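Local coordinates for protein phosphotransferase system, HPr-related proteins (Thermoanaerobacter tengcongensis, PDB 3LE5) that probably acts as the general, non-sugar-specific phosphocarrier of the phosphoenolpyruvate-dependent sugar phosphotransferase system, the route by which sugars are phosphorylated during uptake, at residues K28-I33 with E66-E71; V35-K40 with N59-S64. All blocks are in the same frame, centred on the assembly; numbering follows the deposited sequence.

Overall arrangement
Both contacts use strand 32-36 and join it to the later part of the chain, with centres about 17 Å apart. Contact 1 lies at the surface, where strand 32-36 begins and where strand 60-66 turns into helix 70-82; it is mostly polar, centred on a serine and an aspartate. Contact 2 covers the other end of the same strand pair and is partly buried: valine and leucine side chains pack on the helix-covered face, while charged residues occupy the other. The two meet where Ile-33 CG2 lies 3.1 Å from Ser-64 O. A strand of the second subunit pairs with Val-60 to Ser-64, within contact 2, and carries the sheet on.

Contact 1 (K28-I33 with E66-E71); sequences KFSSQI and EGDDEE
Ser-31 and Asp-69 make the central polar link of this contact. Asp-69 OD1 takes two bonds from the one serine: a short one from Ser-31 OG at 2.5 Å, arriving nearly along the C-O axis, and a longer one from Ser-31 N at 3.3 Å, directed at the syn lone pair. Asp-69 CG stands between its backbone N and carbonyl carbon (chi1 50°), which turns the carboxylate back over the 28-33 loop. Although Asp-69 holds the N-cap position of helix 70-82, its side chain makes no capping bond there and is spent on Ser-31 instead. A water bonded to Ser-30 OG also donates weakly to Asp-69 OD2.

Backbone pairing takes over beside this link. Gln-32 and Glu-66 form an antiparallel hydrogen-bonded pair, with Glu-66 N donating to Gln-32 O at 3.0 Å; the return bond from Gln-32 N to Glu-66 O is weak, bent to 130°. Gly-67 CA comes within 3.0 Å of Ser-31 OG; a side chain here would run into that hydroxyl, so the approach depends on glycine. The turn into the helix is held by Glu-70 N bonding Gly-67 O, and by Gly-67 N reaching the anti lone pair of Glu-70 OE1 at 3.2 Å. The other oxygen of Glu-70 bonds Met-1 N of the second subunit.

The Phe-29 ring meets the same carboxylate through its edge: Asp-69 OD2 lies in the ring plane, 3.4 Å from Phe-29 CD1, with ring and carboxylate turned 87° apart; the same ring packs on Ala-73 and Ala-76 of helix 70-82.

With two donors on OD1 and a ring edge at OD2, the carboxylate should be restrained in its rotation, tying the start of helix 70-82 to the loop before strand 32-36.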
loop_
_atom_site.group_PDB
_atom_site.type_symbol
_atom_site.label_atom_id
_atom_site.label_comp_id
_atom_site.label_asym_id
_atom_site.label_seq_id
_atom_site.Cartn_x
_atom_site.Cartn_y
_atom_site.Cartn_z
ATOM N N LYS A 28 -13.769 -3.510 6.624
ATOM C CA LYS A 28 -15.164 -3.187 6.918
ATOM C C LYS A 28 -15.861 -4.248 7.779
ATOM O O LYS A 28 -17.028 -4.078 8.155
ATOM C CB LYS A 28 -15.951 -2.975 5.617
ATOM C CG LYS A 28 -15.500 -1.780 4.784
ATOM N N PHE A 29 -15.153 -5.335 8.094
ATOM C CA PHE A 29 -15.773 -6.498 8.741
ATOM C C PHE A 29 -15.256 -6.792 10.155
ATOM O O PHE A 29 -14.149 -6.385 10.519
ATOM C CB PHE A 29 -15.624 -7.744 7.856
ATOM C CG PHE A 29 -16.313 -7.627 6.526
ATOM C CD1 PHE A 29 -17.688 -7.781 6.428
ATOM C CD2 PHE A 29 -15.587 -7.352 5.377
ATOM C CE1 PHE A 29 -18.328 -7.665 5.214
ATOM C CE2 PHE A 29 -16.215 -7.235 4.159
ATOM C CZ PHE A 29 -17.590 -7.391 4.075
ATOM N N SER A 30 -16.067 -7.504 10.942
ATOM C CA SER A 30 -15.669 -7.915 12.288
ATOM C C SER A 30 -14.915 -9.240 12.245
ATOM O O SER A 30 -13.979 -9.452 13.021
ATOM C CB SER A 30 -16.877 -8.008 13.234
ATOM O OG SER A 30 -17.666 -9.158 12.981
ATOM N N SER A 31 -15.328 -10.125 11.335
ATOM C CA SER A 31 -14.635 -11.389 11.107
ATOM C C SER A 31 -13.141 -11.166 11.006
ATOM O O SER A 31 -12.694 -10.316 10.241
ATOM C CB SER A 31 -15.100 -12.009 9.792
ATOM O OG SER A 31 -16.398 -12.545 9.914
ATOM N N GLN A 32 -12.351 -11.924 11.759
ATOM C CA GLN A 32 -10.924 -11.886 11.513
ATOM C C GLN A 32 -10.672 -12.519 10.150
ATOM O O GLN A 32 -11.291 -13.522 9.799
ATOM C CB GLN A 32 -10.138 -12.605 12.597
ATOM C CG GLN A 32 -8.654 -12.603 12.314
ATOM C CD GLN A 32 -7.829 -12.940 13.527
ATOM O OE1 GLN A 32 -8.356 -13.393 14.542
ATOM N NE2 GLN A 32 -6.522 -12.719 13.433
ATOM N N ILE A 33 -9.780 -11.921 9.373
ATOM C CA ILE A 33 -9.508 -12.408 8.030
ATOM C C ILE A 33 -8.006 -12.630 7.862
ATOM O O ILE A 33 -7.196 -11.949 8.498
ATOM C CB ILE A 33 -10.057 -11.431 6.963
ATOM C CG1 ILE A 33 -11.450 -10.944 7.360
ATOM C CG2 ILE A 33 -10.106 -12.088 5.591
ATOM C CD1 ILE A 33 -12.109 -10.072 6.325
ATOM N N GLU A 66 -13.226 -15.793 9.631
ATOM C CA GLU A 66 -13.924 -16.453 10.726
ATOM C C GLU A 66 -14.607 -15.400 11.588
ATOM O O GLU A 66 -13.953 -14.635 12.292
ATOM C CB GLU A 66 -12.949 -17.291 11.560
ATOM C CG GLU A 66 -13.612 -18.211 12.575
ATOM C CD GLU A 66 -12.713 -19.363 12.987
ATOM O OE1 GLU A 66 -11.476 -19.203 12.915
ATOM O OE2 GLU A 66 -13.244 -20.430 13.378
ATOM N N GLY A 67 -15.928 -15.343 11.515
ATOM C CA GLY A 67 -16.662 -14.348 12.268
ATOM C C GLY A 67 -18.144 -14.315 11.957
ATOM O O GLY A 67 -18.648 -15.113 11.160
ATOM N N ASP A 68 -18.838 -13.374 12.593
ATOM C CA ASP A 68 -20.293 -13.290 12.519
ATOM C C ASP A 68 -20.765 -12.976 11.104
ATOM O O ASP A 68 -21.949 -13.105 10.792
ATOM C CB ASP A 68 -20.827 -12.244 13.510
ATOM C CG ASP A 68 -20.543 -12.606 14.966
ATOM O OD1 ASP A 68 -20.847 -13.748 15.377
ATOM O OD2 ASP A 68 -20.026 -11.739 15.705
ATOM N N ASP A 69 -19.834 -12.563 10.250
ATOM C CA ASP A 69 -20.156 -12.222 8.866
ATOM C C ASP A 69 -19.122 -12.789 7.911
ATOM O O ASP A 69 -18.896 -12.229 6.840
ATOM C CB ASP A 69 -20.234 -10.702 8.688
ATOM C CG ASP A 69 -19.013 -9.978 9.249
ATOM O OD1 ASP A 69 -17.992 -10.645 9.528
ATOM O OD2 ASP A 69 -19.073 -8.739 9.417
ATOM N N GLU A 70 -18.504 -13.900 8.300
ATOM C CA GLU A 70 -17.407 -14.478 7.531
ATOM C C GLU A 70 -17.831 -14.781 6.098
ATOM O O GLU A 70 -16.991 -14.797 5.195
ATOM C CB GLU A 70 -16.851 -15.742 8.208
ATOM C CG GLU A 70 -17.544 -17.036 7.804
ATOM C CD GLU A 70 -17.225 -18.199 8.736
ATOM O OE1 GLU A 70 -16.654 -17.955 9.817
ATOM O OE2 GLU A 70 -17.549 -19.359 8.396
ATOM N N GLU A 71 -19.127 -15.007 5.889
ATOM C CA GLU A 71 -19.636 -15.353 4.564
ATOM C C GLU A 71 -19.721 -14.151 3.627
ATOM O O GLU A 71 -19.263 -14.200 2.483
ATOM C CB GLU A 71 -21.005 -16.022 4.675
ATOM C CG GLU A 71 -20.975 -17.359 5.386
ATOM C CD GLU A 71 -22.240 -18.155 5.174
ATOM O OE1 GLU A 71 -23.166 -17.647 4.499
ATOM O OE2 GLU A 71 -22.298 -19.296 5.680
HETATM O O HOH W 1 -20.779 -8.598 12.282
#

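Contact 2 (V35-K40 with N59-S64); sequences VEKDNK and NVVKLS
Glu-36 and Lys-62 each start with CG trans to the backbone N and run side by side from the same face of the sheet, until a bend at chi3 (77°) brings the lysine end across to the carboxylate. Lys-37 also starts trans but bends at chi2 (-149°), and the Lys-37 and Asn-59 side chains cross at about a right angle.

The first pair forms a salt bridge, Glu-36 OE1 to Lys-62 NZ at 3.0 Å. Lys-62 NZ has a second, long and weak ion pair with Glu-3 of the second subunit. Beneath the bridge the two residues are an antiparallel hydrogen-bonded pair: Lys-62 N donates to Glu-36 O at 2.8 Å, almost straight at 175°, and Glu-36 N to Lys-62 O at 3.0 Å.

Lys-37 lays CB 3.6 Å and CG 3.7 Å from Val-61 CG1 and gives a weak bond from NZ to Asn-59 OD1 at 3.2 Å; that oxygen also accepts weakly from Ser-56 N. Cut back to an alanine here, the chain would keep its CB against Val-61 but is likely to lose the CG contact and the weak NZ bond to Asn-59. A water accepts from Asp-38 N and donates to Val-60 O.

On the opposite face Val-35 CG2 meets Leu-63 CD2 at 3.9 Å, while its CG1 touches Val-61 CG2; Phe-22 of helix 18-27 packs on both Val-35 and Leu-63. Strand 60-66 also pairs with a strand of the second subunit.

The strand pair thus presents an apolar face to the helices and a charge-paired face opposite.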
loop_
_atom_site.group_PDB
_atom_site.type_symbol
_atom_site.label_atom_id
_atom_site.label_comp_id
_atom_site.label_asym_id
_atom_site.label_seq_id
_atom_site.Cartn_x
_atom_site.Cartn_y
_atom_site.Cartn_z
ATOM N N VAL A 35 -4.764 -13.827 4.837
ATOM C CA VAL A 35 -4.343 -14.109 3.473
ATOM C C VAL A 35 -3.052 -14.925 3.480
ATOM O O VAL A 35 -2.021 -14.485 3.986
ATOM C CB VAL A 35 -4.161 -12.831 2.636
ATOM C CG1 VAL A 35 -3.960 -13.195 1.174
ATOM C CG2 VAL A 35 -5.366 -11.921 2.788
ATOM N N GLU A 36 -3.132 -16.121 2.913
ATOM C CA GLU A 36 -2.050 -17.078 2.964
ATOM C C GLU A 36 -1.534 -17.311 1.552
ATOM O O GLU A 36 -2.267 -17.769 0.678
ATOM C CB GLU A 36 -2.568 -18.377 3.586
ATOM C CG GLU A 36 -1.541 -19.480 3.783
ATOM C CD GLU A 36 -2.175 -20.766 4.308
ATOM O OE1 GLU A 36 -3.149 -20.668 5.091
ATOM O OE2 GLU A 36 -1.709 -21.871 3.937
ATOM N N LYS A 37 -0.273 -16.969 1.318
ATOM C CA LYS A 37 0.350 -17.247 0.032
ATOM C C LYS A 37 1.609 -18.066 0.228
ATOM O O LYS A 37 2.605 -17.557 0.740
ATOM C CB LYS A 37 0.697 -15.958 -0.713
ATOM C CG LYS A 37 1.221 -16.224 -2.109
ATOM C CD LYS A 37 2.212 -15.174 -2.544
ATOM C CE LYS A 37 3.101 -15.708 -3.651
ATOM N NZ LYS A 37 4.195 -14.757 -3.982
ATOM N N ASP A 38 1.561 -19.332 -0.183
ATOM C CA ASP A 38 2.702 -20.239 -0.064
ATOM C C ASP A 38 3.098 -20.426 1.396
ATOM O O ASP A 38 4.274 -20.296 1.757
ATOM C CB ASP A 38 3.898 -19.732 -0.882
ATOM N N ASN A 39 2.106 -20.734 2.227
ATOM C CA ASN A 39 2.315 -20.895 3.666
ATOM C C ASN A 39 2.811 -19.632 4.381
ATOM O O ASN A 39 3.592 -19.702 5.331
ATOM C CB ASN A 39 3.226 -22.089 3.951
ATOM C CG ASN A 39 2.517 -23.403 3.761
ATOM O OD1 ASN A 39 1.308 -23.433 3.547
ATOM N ND2 ASN A 39 3.261 -24.501 3.838
ATOM N N LYS A 40 2.342 -18.479 3.914
ATOM C CA LYS A 40 2.580 -17.208 4.588
ATOM C C LYS A 40 1.236 -16.564 4.908
ATOM O O LYS A 40 0.530 -16.109 4.006
ATOM C CB LYS A 40 3.414 -16.277 3.709
ATOM C CG LYS A 40 3.708 -14.929 4.345
ATOM N N ASN A 59 -0.903 -15.036 -9.065
ATOM C CA ASN A 59 -0.729 -15.773 -7.815
ATOM C C ASN A 59 -2.032 -16.331 -7.256
ATOM O O ASN A 59 -3.061 -15.656 -7.249
ATOM C CB ASN A 59 -0.051 -14.893 -6.757
ATOM C CG ASN A 59 1.421 -15.212 -6.586
ATOM O OD1 ASN A 59 2.252 -14.312 -6.448
ATOM N ND2 ASN A 59 1.751 -16.501 -6.582
ATOM N N VAL A 60 -1.982 -17.572 -6.789
ATOM C CA VAL A 60 -3.093 -18.133 -6.044
ATOM C C VAL A 60 -2.791 -17.994 -4.567
ATOM O O VAL A 60 -1.709 -18.358 -4.100
ATOM C CB VAL A 60 -3.328 -19.607 -6.376
ATOM C CG1 VAL A 60 -4.438 -20.154 -5.510
ATOM C CG2 VAL A 60 -3.674 -19.766 -7.846
ATOM N N VAL A 61 -3.747 -17.438 -3.838
ATOM C CA VAL A 61 -3.640 -17.335 -2.393
ATOM C C VAL A 61 -4.863 -17.969 -1.756
ATOM O O VAL A 61 -5.882 -18.186 -2.418
ATOM C CB VAL A 61 -3.540 -15.872 -1.923
ATOM C CG1 VAL A 61 -2.309 -15.197 -2.517
ATOM C CG2 VAL A 61 -4.811 -15.114 -2.283
ATOM N N LYS A 62 -4.748 -18.264 -0.466
ATOM C CA LYS A 62 -5.846 -18.820 0.303
ATOM C C LYS A 62 -6.459 -17.711 1.154
ATOM O O LYS A 62 -5.788 -17.132 2.007
ATOM C CB LYS A 62 -5.339 -19.964 1.182
ATOM C CG LYS A 62 -6.403 -20.964 1.576
ATOM C CD LYS A 62 -5.824 -22.081 2.433
ATOM C CE LYS A 62 -5.604 -21.624 3.867
ATOM N NZ LYS A 62 -5.335 -22.767 4.783
ATOM N N LEU A 63 -7.729 -17.410 0.892
ATOM C CA LEU A 63 -8.482 -16.382 1.619
ATOM C C LEU A 63 -9.365 -16.996 2.695
ATOM O O LEU A 63 -10.311 -17.710 2.373
ATOM C CB LEU A 63 -9.408 -15.630 0.659
ATOM C CG LEU A 63 -8.991 -14.311 0.029
ATOM C CD1 LEU A 63 -10.127 -13.822 -0.840
ATOM C CD2 LEU A 63 -8.661 -13.304 1.115
ATOM N N SER A 64 -9.093 -16.709 3.962
ATOM C CA SER A 64 -9.950 -17.244 5.014
ATOM C C SER A 64 -10.536 -16.165 5.905
ATOM O O SER A 64 -9.949 -15.108 6.080
ATOM C CB SER A 64 -9.229 -18.317 5.846
ATOM O OG SER A 64 -8.037 -17.834 6.434
HETATM O O HOH W 2 -0.920 -20.414 -1.751
#